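Local coordinates for 3-hydroxyisobutyrate dehydrogenase family protein (Geobacter sulfurreducens, PDB 3PDU) that reduces succinic semialdehyde to gamma-hydroxybutyrate, probably using NADPH, as a member of the beta-hydroxyacid dehydrogenase family, at residues A[133-139]-A[156-162]; A[96-102]-A[168-172]; A[26-30]-A[45-51]; A[17-22]-A[40-45]. One frame throughout, in Å; residues are numbered along the deposited sequence.

How the interactions relate
From the N terminus, the chain first builds one end of the Rossmann-type sheet, from the inner strand 4-7 outward to the edge strand 46-47. Interaction 4 opens on helix 13-23 and closes at residues 40-45; interaction 3 opens between those segments, on strand 27-30, and closes at 45-51, so the two cross, share A45 and pack together through V27 and V21. Farther on, the segment 96-102 opens the longest loop, which interaction 2 closes on helix 166-194. Nested within that loop, interaction 1 joins 133-139 to 156-162, and its L136 and L161 lean on M170 of interaction 2. Interactions 3 and 1 thus join strands at the two ends of one sheet, while interaction 2 ties the cofactor domain to the long helix.

Interaction 1: residues A[133-139]-A[156-162]; sequences LIILAAG and KKCLHLG
K156 starts the pairing of these two parallel strands by giving its N to L133 O, while its side chain crosses that of I134, CE lying 4.0 Å from I134 CG1. At K157 the carbonyl O receives I135 N in a short, nearly straight bond of 2.7 Å (172°), and the lysine's CD runs beside I134 CG2, the two chains pointing the same way. K157 NZ then leaves for E204 of the second subunit. On the other sheet face C158 SG, in one of its two conformers, meets I135 CD1 at 3.5 Å. L159 bonds both ways, its N to I135 O and its O to A137 N. Next comes H160, whose imidazole CG is anti to the backbone N (chi1 -174°); the ring thereby reaches past A138, whose CA lies over one face, and NE2 donates to G139 O at 2.9 Å. That oxygen lies in the ring plane, although the donor stands well above the carbonyl plane. F144 meets the same ring edge-to-face. A phenylalanine here would probably leave G139 O without this donor and the end of strand 133-139 less firmly fixed. L161 N binds A137 O at 2.7 Å, and its CD1 touches L136 CB at 3.9 Å. Finally, G162 O takes G139 N, also at 2.9 Å. The chemistry implies an edge secured twice over at its C-terminal end: a main-chain bond continues past the last bridge, and G139 is gripped at its N by a carbonyl and at its O by an imidazole.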
# COMPACT_ATOMS: atom_id res chain seq x y z
N LEU A 133 21.90 -25.33 -3.90
CA LEU A 133 21.68 -24.05 -3.23
C LEU A 133 22.70 -23.01 -3.69
O LEU A 133 23.79 -23.36 -4.14
CB LEU A 133 21.81 -24.23 -1.71
CG LEU A 133 20.80 -25.16 -1.05
CD1 LEU A 133 21.17 -25.39 0.43
CD2 LEU A 133 19.38 -24.60 -1.16
N ILE A 134 22.35 -21.73 -3.56
CA ILE A 134 23.31 -20.65 -3.75
C ILE A 134 23.66 -20.17 -2.35
O ILE A 134 22.79 -19.77 -1.59
CB ILE A 134 22.71 -19.49 -4.57
CG1 ILE A 134 22.26 -19.99 -5.95
CG2 ILE A 134 23.72 -18.34 -4.70
CD1 ILE A 134 21.34 -19.03 -6.68
N ILE A 135 24.94 -20.23 -2.00
CA ILE A 135 25.33 -19.94 -0.63
C ILE A 135 25.92 -18.53 -0.53
O ILE A 135 26.87 -18.21 -1.24
CB ILE A 135 26.31 -21.01 -0.10
CG1 ILE A 135 25.59 -22.37 -0.06
CG2 ILE A 135 26.84 -20.65 1.27
CD1 ILE A 135 26.52 -23.55 0.18
N LEU A 136 25.33 -17.71 0.34
CA LEU A 136 25.69 -16.29 0.49
C LEU A 136 26.47 -16.03 1.78
O LEU A 136 25.93 -15.51 2.75
CB LEU A 136 24.42 -15.44 0.49
CG LEU A 136 23.50 -15.69 -0.71
CD1 LEU A 136 22.15 -15.01 -0.51
CD2 LEU A 136 24.15 -15.24 -2.03
N ALA A 137 27.74 -16.38 1.78
CA ALA A 137 28.51 -16.37 3.01
C ALA A 137 29.16 -15.01 3.31
O ALA A 137 29.40 -14.21 2.41
CB ALA A 137 29.57 -17.45 2.95
N ALA A 138 29.40 -14.76 4.60
CA ALA A 138 30.12 -13.58 5.08
C ALA A 138 30.66 -13.86 6.48
O ALA A 138 29.99 -14.51 7.29
CB ALA A 138 29.20 -12.34 5.10
N GLY A 139 31.87 -13.39 6.76
CA GLY A 139 32.51 -13.63 8.03
C GLY A 139 33.89 -14.25 7.86
O GLY A 139 34.62 -13.92 6.92
N LYS A 156 25.52 -25.23 -5.40
CA LYS A 156 26.15 -25.17 -6.72
C LYS A 156 26.98 -23.90 -6.86
O LYS A 156 27.76 -23.76 -7.80
CB LYS A 156 25.08 -25.16 -7.81
CG LYS A 156 24.22 -23.89 -7.78
CD LYS A 156 23.15 -23.95 -8.87
CE LYS A 156 22.36 -22.66 -8.94
NZ LYS A 156 21.30 -22.75 -9.97
N LYS A 157 26.80 -22.97 -5.95
CA LYS A 157 27.45 -21.67 -6.07
C LYS A 157 27.66 -21.09 -4.68
O LYS A 157 26.75 -21.12 -3.84
CB LYS A 157 26.59 -20.73 -6.92
CG LYS A 157 27.14 -19.33 -7.13
CD LYS A 157 26.14 -18.49 -7.94
CE LYS A 157 26.65 -17.07 -8.19
NZ LYS A 157 27.84 -17.06 -9.09
N CYS A 158 28.85 -20.60 -4.41
CA CYS A 158 29.17 -20.08 -3.09
C CYS A 158 29.92 -18.77 -3.19
O CYS A 158 30.97 -18.71 -3.80
CB CYS A 158 30.01 -21.09 -2.31
SG CYS A 158 29.17 -22.65 -1.99
N LEU A 159 29.36 -17.72 -2.60
CA LEU A 159 30.02 -16.42 -2.61
C LEU A 159 30.43 -16.05 -1.20
O LEU A 159 29.74 -16.40 -0.25
CB LEU A 159 29.08 -15.35 -3.16
CG LEU A 159 28.60 -15.53 -4.59
CD1 LEU A 159 27.56 -14.49 -4.91
CD2 LEU A 159 29.78 -15.45 -5.56
N HIS A 160 31.55 -15.35 -1.07
CA HIS A 160 31.91 -14.72 0.19
C HIS A 160 31.75 -13.21 0.01
O HIS A 160 32.40 -12.61 -0.85
CB HIS A 160 33.33 -15.09 0.62
CG HIS A 160 33.70 -14.58 1.97
ND1 HIS A 160 34.07 -13.27 2.20
CD2 HIS A 160 33.76 -15.20 3.18
CE1 HIS A 160 34.34 -13.11 3.49
NE2 HIS A 160 34.16 -14.26 4.10
N LEU A 161 30.89 -12.61 0.83
CA LEU A 161 30.42 -11.25 0.59
C LEU A 161 31.03 -10.20 1.52
O LEU A 161 30.60 -9.05 1.53
CB LEU A 161 28.89 -11.20 0.70
CG LEU A 161 28.14 -12.05 -0.36
CD1 LEU A 161 26.65 -12.23 -0.02
CD2 LEU A 161 28.29 -11.44 -1.74
N GLY A 162 32.02 -10.60 2.32
CA GLY A 162 32.74 -9.67 3.17
C GLY A 162 32.47 -9.88 4.64
O GLY A 162 32.43 -11.01 5.12

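Interaction 2: residues A[96-102]-A[168-172]. With NAP (NADP nicotinamide-adenine-dinucleotide phosphate), chain I.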
# COMPACT_ATOMS: atom_id res chain seq x y z
N THR A 96 18.05 -17.83 7.79
CA THR A 96 17.77 -16.48 7.31
C THR A 96 17.35 -15.60 8.49
O THR A 96 16.27 -15.79 9.05
CB THR A 96 16.69 -16.45 6.21
OG1 THR A 96 17.16 -17.18 5.07
CG2 THR A 96 16.37 -14.99 5.77
N VAL A 97 18.21 -14.66 8.86
CA VAL A 97 17.99 -13.77 9.99
C VAL A 97 18.41 -12.35 9.58
O VAL A 97 18.95 -12.14 8.49
CB VAL A 97 18.81 -14.21 11.25
CG1 VAL A 97 18.38 -15.61 11.75
CG2 VAL A 97 20.31 -14.18 10.96
N ASP A 98 18.18 -11.38 10.45
CA ASP A 98 18.65 -10.02 10.20
C ASP A 98 20.15 -9.89 10.50
O ASP A 98 20.72 -10.73 11.21
CB ASP A 98 17.89 -9.04 11.07
CG ASP A 98 18.08 -9.32 12.55
OD1 ASP A 98 17.49 -10.31 13.05
OD2 ASP A 98 18.81 -8.55 13.20
N ASP A 99 20.76 -8.83 9.97
CA ASP A 99 22.18 -8.58 10.15
C ASP A 99 22.56 -8.25 11.59
O ASP A 99 23.69 -8.50 12.00
CB ASP A 99 22.70 -7.49 9.19
CG ASP A 99 21.89 -6.20 9.26
OD1 ASP A 99 20.68 -6.24 9.56
OD2 ASP A 99 22.46 -5.13 8.97
N GLU A 100 21.63 -7.71 12.37
CA GLU A 100 21.95 -7.44 13.78
C GLU A 100 22.08 -8.74 14.58
O GLU A 100 22.95 -8.86 15.44
CB GLU A 100 20.94 -6.46 14.40
CG GLU A 100 20.94 -5.11 13.68
CD GLU A 100 20.32 -3.97 14.49
OE1 GLU A 100 19.22 -4.15 15.05
OE2 GLU A 100 20.93 -2.88 14.54
N THR A 101 21.23 -9.71 14.27
CA THR A 101 21.30 -11.03 14.89
C THR A 101 22.58 -11.78 14.52
O THR A 101 23.30 -12.28 15.40
CB THR A 101 20.05 -11.88 14.53
OG1 THR A 101 18.89 -11.30 15.14
CG2 THR A 101 20.18 -13.33 15.01
N SER A 102 22.88 -11.87 13.23
CA SER A 102 24.10 -12.57 12.82
C SER A 102 25.36 -11.90 13.40
O SER A 102 26.28 -12.59 13.83
CB SER A 102 24.18 -12.74 11.30
OG SER A 102 24.28 -11.50 10.64
N ALA A 168 23.53 -11.68 5.30
CA ALA A 168 22.13 -11.51 5.69
C ALA A 168 21.45 -10.43 4.85
O ALA A 168 20.30 -10.60 4.41
CB ALA A 168 22.03 -11.15 7.19
N ARG A 169 22.15 -9.33 4.62
CA ARG A 169 21.60 -8.25 3.81
C ARG A 169 21.30 -8.69 2.38
O ARG A 169 20.20 -8.43 1.87
CB ARG A 169 22.50 -7.02 3.84
CG ARG A 169 22.48 -6.28 5.18
CD ARG A 169 23.56 -5.19 5.26
NE ARG A 169 23.36 -4.36 6.45
CZ ARG A 169 23.92 -3.17 6.63
NH1 ARG A 169 24.74 -2.68 5.72
NH2 ARG A 169 23.66 -2.48 7.74
N MET A 170 22.25 -9.37 1.73
CA MET A 170 22.00 -9.92 0.41
C MET A 170 20.78 -10.85 0.39
O MET A 170 19.93 -10.77 -0.50
CB MET A 170 23.23 -10.68 -0.12
CG MET A 170 23.04 -11.25 -1.52
SD MET A 170 22.92 -9.98 -2.83
CE MET A 170 24.66 -9.57 -3.03
N LYS A 171 20.71 -11.77 1.35
CA LYS A 171 19.60 -12.72 1.43
C LYS A 171 18.26 -11.99 1.57
O LYS A 171 17.28 -12.32 0.89
CB LYS A 171 19.80 -13.69 2.60
CG LYS A 171 18.61 -14.60 2.89
CD LYS A 171 18.28 -15.51 1.69
CE LYS A 171 17.04 -16.36 1.95
NZ LYS A 171 16.60 -17.09 0.72
N LEU A 172 18.21 -11.01 2.46
CA LEU A 172 16.96 -10.27 2.66
C LEU A 172 16.53 -9.47 1.41
O LEU A 172 15.33 -9.36 1.10
CB LEU A 172 17.06 -9.38 3.90
CG LEU A 172 17.11 -10.16 5.23
CD1 LEU A 172 17.23 -9.20 6.41
CD2 LEU A 172 15.88 -11.06 5.40
PA NAP I . 11.25 -25.17 9.09
O1A NAP I . 10.11 -24.44 9.66
O2A NAP I . 10.87 -26.42 8.40
O5B NAP I . 12.37 -25.47 10.18
C5B NAP I . 12.74 -24.57 11.19
C4B NAP I . 13.79 -25.26 12.07
O4B NAP I . 14.11 -24.40 13.16
C3B NAP I . 13.29 -26.57 12.68
O3B NAP I . 14.40 -27.43 12.83
C2B NAP I . 12.82 -26.14 14.06
O2B NAP I . 12.88 -27.11 15.08
C1B NAP I . 13.86 -25.08 14.36
N9A NAP I . 13.43 -24.13 15.39
C8A NAP I . 12.43 -23.19 15.33
N7A NAP I . 12.41 -22.54 16.52
C5A NAP I . 13.38 -23.03 17.32
C6A NAP I . 13.80 -22.72 18.60
N6A NAP I . 13.19 -21.75 19.29
N1A NAP I . 14.84 -23.43 19.15
C2A NAP I . 15.47 -24.43 18.44
N3A NAP I . 15.05 -24.74 17.16
C4A NAP I . 14.03 -24.04 16.61
O3 NAP I . 11.97 -24.12 8.12
PN NAP I . 12.95 -24.27 6.86
O1N NAP I . 12.14 -24.07 5.65
O2N NAP I . 13.83 -25.44 7.07
O5D NAP I . 13.78 -22.91 7.11
C5D NAP I . 14.95 -22.85 7.89
C4D NAP I . 15.62 -21.52 7.55
O4D NAP I . 15.99 -21.52 6.18
C3D NAP I . 14.65 -20.36 7.71
O3D NAP I . 15.40 -19.22 8.12
C2D NAP I . 14.12 -20.11 6.31
O2D NAP I . 13.69 -18.77 6.12
C1D NAP I . 15.39 -20.42 5.53
N1N NAP I . 15.21 -20.80 4.13
C2N NAP I . 14.18 -21.61 3.74
C3N NAP I . 14.04 -21.98 2.40
C7N NAP I . 12.93 -22.89 1.94
O7N NAP I . 12.62 -22.92 0.58
N7N NAP I . 12.24 -23.65 2.80
C4N NAP I . 14.97 -21.51 1.47
C5N NAP I . 16.04 -20.70 1.87
C6N NAP I . 16.15 -20.36 3.22
P2B NAP I . 11.59 -28.02 15.40
O1X NAP I . 11.76 -28.41 16.84
O2X NAP I . 10.34 -27.21 15.16
O3X NAP I . 11.58 -29.22 14.50
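The NADP pocket of this Rossmann-type domain meets the long helix 166-194 here, at the passage from the cofactor domain into the helical part of the chain. T96 N donates to hydroxyl O3D of the nicotinamide ribose at 3.0 Å, while the T96 side chain crosses K171 at about a right angle, OG1 standing 3.2 Å from K171 CE. With CG anti to the backbone N (chi1 172°) and a bend at the next torsion, the lysine passes across the threonine and, in the conformer described, brings NZ to 3.8 Å from C5N of the nicotinamide ring. K171 NZ is also hydrogen-bonded to V121 O and N175 OD1, which place it beside the cofactor. T96 CG2 slides past L172 CD2 in the opposite direction. Farther from the pocket, A168 CB fits under the turn into helix 99-111, 3.5 Å from V97 O. Its small methyl lets the backbones come close, and D99 N is buried there with no partner in the model. The helix start is capped by D98, an N-cap residue whose OD2 accepts T101 N and whose OD1 takes T101 OG1 at 2.7 Å. Beyond the alanine, D99 and R169 form a salt bridge. D99 OD1 turns to R250, so the carboxylate is shared between two arginines, and R169 NH1 binds C195 O of the second subunit. R169 NE reaches D99 OD2 at 2.8 Å from above the carboxylate plane, the two flat groups being turned 54° apart, and NH2 adds a weak bond of 3.2 Å to the same oxygen.

Interaction 3: residues A[26-30]-A[45-51]; sequences DVTVW and ARQASSP
P51 sits over one face of the W30 indole, and this CH-pi contact gives the pairing its shape. With CG anti to the backbone N (chi1 172°), the indole swings out over the opposite chain. P51 CG then sits 3.8 Å from the centroid of the six-membered ring, only 6° off its normal, while S50 CA makes a second CH-pi contact over the five-membered ring. Around the pyrrole edge the partners are polar: A48 O lies in the ring plane near CD1, and NE1 donates to a water at 2.9 Å that in turn donates to S49 O. Without the indole, as with an alanine in its place, the proline ring would probably lose its aromatic partner and the water its N-H donor. Behind the tryptophan, T28 and R46 lie side by side, pointing the same way, and T28 CG2 meets A48 CB at 3.6 Å. V29 points to the other face of the sheet, where CG1 touches A45 CB at 3.9 Å. Main-chain bonds set the parallel register: R46 N to V27 O, V29 N to R46 O at 2.8 Å, and A48 N to V29 O. At the far end S50 caps helix 51-57, its OG accepting E53 N. Two parallel strands linked through helix 38-43 make this a beta-alpha-beta crossover of the Rossmann-type fold, with W30, at the C-terminal end of its strand, in the NADP pocket.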
# COMPACT_ATOMS: atom_id res chain seq x y z
N ASP A 26 31.48 -37.27 8.62
CA ASP A 26 31.07 -37.69 9.97
C ASP A 26 30.18 -36.57 10.51
O ASP A 26 30.67 -35.48 10.80
CB ASP A 26 32.34 -37.85 10.82
CG ASP A 26 32.06 -38.27 12.26
OD1 ASP A 26 30.98 -37.99 12.81
OD2 ASP A 26 32.97 -38.87 12.87
N VAL A 27 28.88 -36.84 10.64
CA VAL A 27 27.92 -35.78 10.99
C VAL A 27 27.21 -36.09 12.31
O VAL A 27 26.73 -37.20 12.52
CB VAL A 27 26.85 -35.56 9.87
CG1 VAL A 27 25.92 -34.40 10.22
CG2 VAL A 27 27.53 -35.30 8.51
N THR A 28 27.17 -35.09 13.19
CA THR A 28 26.39 -35.17 14.42
C THR A 28 25.22 -34.20 14.33
O THR A 28 25.41 -33.03 14.00
CB THR A 28 27.27 -34.79 15.61
OG1 THR A 28 28.37 -35.69 15.69
CG2 THR A 28 26.48 -34.88 16.92
N VAL A 29 24.00 -34.67 14.61
CA VAL A 29 22.82 -33.83 14.44
C VAL A 29 22.08 -33.57 15.75
O VAL A 29 22.15 -34.36 16.70
CB VAL A 29 21.81 -34.43 13.42
CG1 VAL A 29 22.47 -34.62 12.06
CG2 VAL A 29 21.24 -35.77 13.93
N TRP A 30 21.38 -32.45 15.78
CA TRP A 30 20.46 -32.12 16.86
C TRP A 30 19.27 -31.37 16.30
O TRP A 30 19.39 -30.62 15.32
CB TRP A 30 21.16 -31.28 17.94
CG TRP A 30 20.23 -30.75 18.99
CD1 TRP A 30 19.86 -31.37 20.15
CD2 TRP A 30 19.53 -29.49 18.97
NE1 TRP A 30 18.97 -30.57 20.86
CE2 TRP A 30 18.76 -29.42 20.15
CE3 TRP A 30 19.48 -28.42 18.07
CZ2 TRP A 30 17.95 -28.31 20.46
CZ3 TRP A 30 18.68 -27.32 18.38
CH2 TRP A 30 17.93 -27.28 19.56
N ALA A 45 24.14 -40.54 10.61
CA ALA A 45 24.53 -39.47 11.52
C ALA A 45 24.48 -39.94 12.98
O ALA A 45 23.81 -40.92 13.29
CB ALA A 45 23.64 -38.22 11.32
N ARG A 46 25.21 -39.26 13.86
CA ARG A 46 25.07 -39.48 15.31
C ARG A 46 24.13 -38.45 15.90
O ARG A 46 24.18 -37.29 15.52
CB ARG A 46 26.42 -39.32 16.01
CG ARG A 46 27.33 -40.54 15.97
CD ARG A 46 28.55 -40.29 16.86
NE ARG A 46 28.25 -39.29 17.89
CZ ARG A 46 27.74 -39.57 19.09
NH1 ARG A 46 27.47 -40.83 19.42
NH2 ARG A 46 27.51 -38.59 19.96
N GLN A 47 23.29 -38.85 16.85
CA GLN A 47 22.39 -37.90 17.50
C GLN A 47 23.05 -37.33 18.75
O GLN A 47 23.66 -38.07 19.52
CB GLN A 47 21.07 -38.56 17.87
CG GLN A 47 20.03 -37.59 18.44
CD GLN A 47 18.72 -38.28 18.75
OE1 GLN A 47 18.58 -39.49 18.52
NE2 GLN A 47 17.76 -37.53 19.27
N ALA A 48 22.91 -36.02 18.96
CA ALA A 48 23.40 -35.38 20.19
C ALA A 48 22.25 -34.80 21.00
O ALA A 48 21.16 -34.61 20.48
CB ALA A 48 24.42 -34.28 19.85
N SER A 49 22.51 -34.51 22.27
CA SER A 49 21.47 -34.06 23.19
C SER A 49 21.28 -32.54 23.27
O SER A 49 20.26 -32.08 23.78
CB SER A 49 21.73 -34.60 24.60
OG SER A 49 21.64 -36.01 24.61
N SER A 50 22.24 -31.76 22.77
CA SER A 50 22.12 -30.31 22.80
C SER A 50 23.06 -29.63 21.81
O SER A 50 24.04 -30.23 21.34
CB SER A 50 22.42 -29.77 24.20
OG SER A 50 23.79 -29.97 24.51
N PRO A 51 22.78 -28.36 21.50
CA PRO A 51 23.71 -27.61 20.65
C PRO A 51 25.10 -27.54 21.28
O PRO A 51 26.10 -27.62 20.57
CB PRO A 51 23.07 -26.22 20.58
CG PRO A 51 21.60 -26.49 20.80
CD PRO A 51 21.57 -27.59 21.82
O HOH W 1 17.42 -30.72 23.35

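Interaction 4: residues A[17-22]-A[40-45]; sequences AANLVR and LVALGA
V21 and L43 bury the most surface here, with L40 next, and the three fit two helices together by van der Waals contact, partly against backbone atoms. V21 splits its branches: CG1, anti to the backbone N (chi1 175°), rests 3.4 Å from L43 O and 4.1 Å from L43 CB, whereas CG2 reaches A45 CB at 4.0 Å. L43 answers from the exposed side, laying CD1 on A18 CB at 3.8 Å, with the guanidinium of R22 more loosely beside it. L40 is the buried counterpart. Its CD2 wedges into the small-residue surface of the facing helix, 3.6 Å from A17 CB and 3.3 Å from A18 N, so the alanines let the leucine come right up to the backbone. Helix 38-43 ends under V21 in a Schellman motif, in which G44, at positive phi, bonds back to V41 O at 2.9 Å and A45 N returns to L40 O. That turn delivers the chain into strand 46-47. Helices 13-23 and 38-43 thus lie next to each other against the sheet: A17 also packs on F6 of strand 4-7 and V21 on V27 of strand 27-30, while L20 packs on the sheet and on helix 148-154.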
# COMPACT_ATOMS: atom_id res chain seq x y z
N ALA A 17 21.48 -31.71 5.87
CA ALA A 17 22.23 -32.63 6.73
C ALA A 17 22.42 -33.98 6.02
O ALA A 17 23.50 -34.57 6.08
CB ALA A 17 21.53 -32.81 8.08
N ALA A 18 21.38 -34.45 5.34
CA ALA A 18 21.44 -35.73 4.63
C ALA A 18 22.48 -35.71 3.51
O ALA A 18 23.17 -36.70 3.27
CB ALA A 18 20.06 -36.09 4.07
N ASN A 19 22.58 -34.58 2.82
CA ASN A 19 23.62 -34.42 1.80
C ASN A 19 25.04 -34.58 2.35
O ASN A 19 25.90 -35.15 1.70
CB ASN A 19 23.47 -33.08 1.08
CG ASN A 19 22.39 -33.12 0.02
OD1 ASN A 19 21.98 -34.20 -0.40
ND2 ASN A 19 21.94 -31.95 -0.42
N LEU A 20 25.28 -34.06 3.56
CA LEU A 20 26.60 -34.19 4.17
C LEU A 20 26.89 -35.64 4.52
O LEU A 20 27.98 -36.15 4.28
CB LEU A 20 26.71 -33.31 5.42
CG LEU A 20 26.58 -31.80 5.19
CD1 LEU A 20 26.71 -31.03 6.51
CD2 LEU A 20 27.63 -31.32 4.19
N VAL A 21 25.90 -36.32 5.08
CA VAL A 21 26.07 -37.75 5.40
C VAL A 21 26.34 -38.55 4.13
O VAL A 21 27.27 -39.35 4.09
CB VAL A 21 24.84 -38.33 6.14
CG1 VAL A 21 25.02 -39.85 6.34
CG2 VAL A 21 24.66 -37.62 7.47
N ARG A 22 25.55 -38.31 3.09
CA ARG A 22 25.73 -39.06 1.85
C ARG A 22 27.05 -38.76 1.15
O ARG A 22 27.60 -39.61 0.45
CB ARG A 22 24.55 -38.85 0.89
CG ARG A 22 23.24 -39.42 1.39
CD ARG A 22 22.22 -39.48 0.27
NE ARG A 22 20.85 -39.37 0.77
CZ ARG A 22 20.16 -38.23 0.79
NH1 ARG A 22 20.70 -37.11 0.32
NH2 ARG A 22 18.92 -38.23 1.26
N LEU A 40 18.00 -39.10 9.80
CA LEU A 40 19.43 -38.78 9.66
C LEU A 40 20.33 -39.78 10.40
O LEU A 40 21.37 -40.18 9.89
CB LEU A 40 19.69 -37.34 10.11
CG LEU A 40 19.07 -36.61 8.91
CD1 LEU A 40 18.02 -35.60 9.27
CD2 LEU A 40 20.11 -36.07 7.94
N VAL A 41 19.90 -40.19 11.59
CA VAL A 41 20.62 -41.24 12.31
C VAL A 41 20.61 -42.56 11.53
O VAL A 41 21.64 -43.23 11.44
CB VAL A 41 20.03 -41.46 13.72
CG1 VAL A 41 20.74 -42.62 14.43
CG2 VAL A 41 20.14 -40.17 14.52
N ALA A 42 19.47 -42.92 10.96
CA ALA A 42 19.39 -44.15 10.17
C ALA A 42 20.32 -44.11 8.95
O ALA A 42 20.80 -45.15 8.49
CB ALA A 42 17.94 -44.44 9.74
N LEU A 43 20.58 -42.90 8.45
CA LEU A 43 21.47 -42.71 7.29
C LEU A 43 22.92 -42.78 7.72
O LEU A 43 23.81 -43.00 6.90
CB LEU A 43 21.22 -41.34 6.64
CG LEU A 43 20.20 -41.17 5.52
CD1 LEU A 43 20.18 -39.71 5.06
CD2 LEU A 43 20.51 -42.09 4.33
N GLY A 44 23.17 -42.59 9.01
CA GLY A 44 24.52 -42.70 9.52
C GLY A 44 24.99 -41.53 10.38
O GLY A 44 26.13 -41.53 10.83
N ALA A 45 24.14 -40.54 10.61
CA ALA A 45 24.53 -39.47 11.52
C ALA A 45 24.48 -39.94 12.98
O ALA A 45 23.81 -40.92 13.29
CB ALA A 45 23.64 -38.22 11.32